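Putative oxalate decarboxylase (Thermotoga maritima, PDB 1O4T) binds oxalate as a manganese-containing cupin and is a putative oxalate decarboxylase that assembles as a homodimer. Local coordinates at residues M62-P65 with S69-L72. Sequence-based numbering, arbitrary orientation.
Sequences MKLP and SVGL
The CD2 methyl of Leu-64 lies to one face of the Ser-69–Val-70 peptide, 3.9 Å from Ser-69 CA and 4.0 Å from Val-70 N, set off past these two atoms and away from the carbonyl oxygen. Ser-69 CB leaves from the other face, and its OG is hydrogen-bonded to the backbone N of Lys-38; within the sheet, the backbone of Val-70 pairs with that of Ile-116. The setting is a corner of the double-stranded beta-helix, the cupin fold. Here segments 62-64 and 69-72, on strands of different sheets joined by a short loop, run at 100° to each other. Only van der Waals contacts join them. Leu-64 spans the gap with both branches: CD2 meets the peptide backbone, while CD1 meets the CG2 methyl of Val-70 at 4.2 Å. With CG1 of Val-70 opposite its backbone N (chi1 179°), CG2 is the branch turned to Leu-64. This valine lies close to the manganese and oxalate site, its side chain about 4 Å from that of the manganese ligand His-73 and about 5 Å from the bound oxalate. Met-62, two residues before Leu-64, reaches the same valine methyl more loosely, its CE ending 4.5 Å from Val-70 CG2.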
loop_
_atom_site.group_PDB
_atom_site.type_symbol
_atom_site.label_atom_id
_atom_site.label_comp_id
_atom_site.label_asym_id
_atom_site.label_seq_id
_atom_site.Cartn_x
_atom_site.Cartn_y
_atom_site.Cartn_z
ATOM N N MET A 62 -5.924 5.502 6.061
ATOM C CA MET A 62 -6.507 6.767 6.505
ATOM C C MET A 62 -7.852 6.892 5.829
ATOM O O MET A 62 -7.967 6.463 4.703
ATOM C CB MET A 62 -5.669 7.919 6.013
ATOM C CG MET A 62 -4.207 7.873 6.443
ATOM S SD MET A 62 -4.100 8.075 8.138
ATOM C CE MET A 62 -5.026 9.640 8.322
ATOM N N LYS A 63 -8.828 7.464 6.536
ATOM C CA LYS A 63 -10.125 7.808 6.005
ATOM C C LYS A 63 -10.379 9.270 6.298
ATOM O O LYS A 63 -10.391 9.682 7.467
ATOM C CB LYS A 63 -11.180 6.978 6.690
ATOM C CG LYS A 63 -12.583 7.190 6.145
ATOM C CD LYS A 63 -13.528 6.113 6.695
ATOM C CE LYS A 63 -14.382 6.635 7.790
ATOM N NZ LYS A 63 -15.321 5.542 8.314
ATOM N N LEU A 64 -10.551 10.052 5.232
ATOM C CA LEU A 64 -10.903 11.474 5.292
ATOM C C LEU A 64 -12.368 11.674 4.858
ATOM O O LEU A 64 -12.706 11.556 3.666
ATOM C CB LEU A 64 -9.989 12.289 4.372
ATOM C CG LEU A 64 -8.703 12.791 5.029
ATOM C CD1 LEU A 64 -7.876 11.641 5.668
ATOM C CD2 LEU A 64 -7.851 13.602 4.029
ATOM N N PRO A 65 -13.236 11.983 5.805
ATOM C CA PRO A 65 -14.598 12.354 5.468
ATOM C C PRO A 65 -14.639 13.568 4.532
ATOM O O PRO A 65 -13.674 14.328 4.474
ATOM C CB PRO A 65 -15.212 12.723 6.821
ATOM C CG PRO A 65 -14.347 12.057 7.823
ATOM C CD PRO A 65 -13.000 12.011 7.253
ATOM N N SER A 69 -9.115 17.239 5.940
ATOM C CA SER A 69 -7.761 17.248 5.389
ATOM C C SER A 69 -6.756 16.824 6.429
ATOM O O SER A 69 -7.010 16.933 7.632
ATOM C CB SER A 69 -7.383 18.632 4.876
ATOM O OG SER A 69 -7.141 19.585 5.921
ATOM N N VAL A 70 -5.621 16.302 5.965
ATOM C CA VAL A 70 -4.407 16.240 6.783
ATOM C C VAL A 70 -3.619 17.492 6.437
ATOM O O VAL A 70 -3.392 17.773 5.272
ATOM C CB VAL A 70 -3.555 15.029 6.463
ATOM C CG1 VAL A 70 -2.310 15.030 7.302
ATOM C CG2 VAL A 70 -4.348 13.751 6.660
ATOM N N GLY A 71 -3.201 18.232 7.460
ATOM C CA GLY A 71 -2.608 19.542 7.291
ATOM C C GLY A 71 -1.192 19.470 6.805
ATOM O O GLY A 71 -0.575 18.411 6.823
ATOM N N LEU A 72 -0.685 20.606 6.341
ATOM C CA LEU A 72 0.672 20.676 5.819
ATOM C C LEU A 72 1.673 20.342 6.911
ATOM O O LEU A 72 1.601 20.882 8.013
ATOM C CB LEU A 72 0.958 22.064 5.195
ATOM C CG LEU A 72 2.300 22.315 4.475
ATOM C CD1 LEU A 72 2.348 21.573 3.146
ATOM C CD2 LEU A 72 2.537 23.804 4.245
#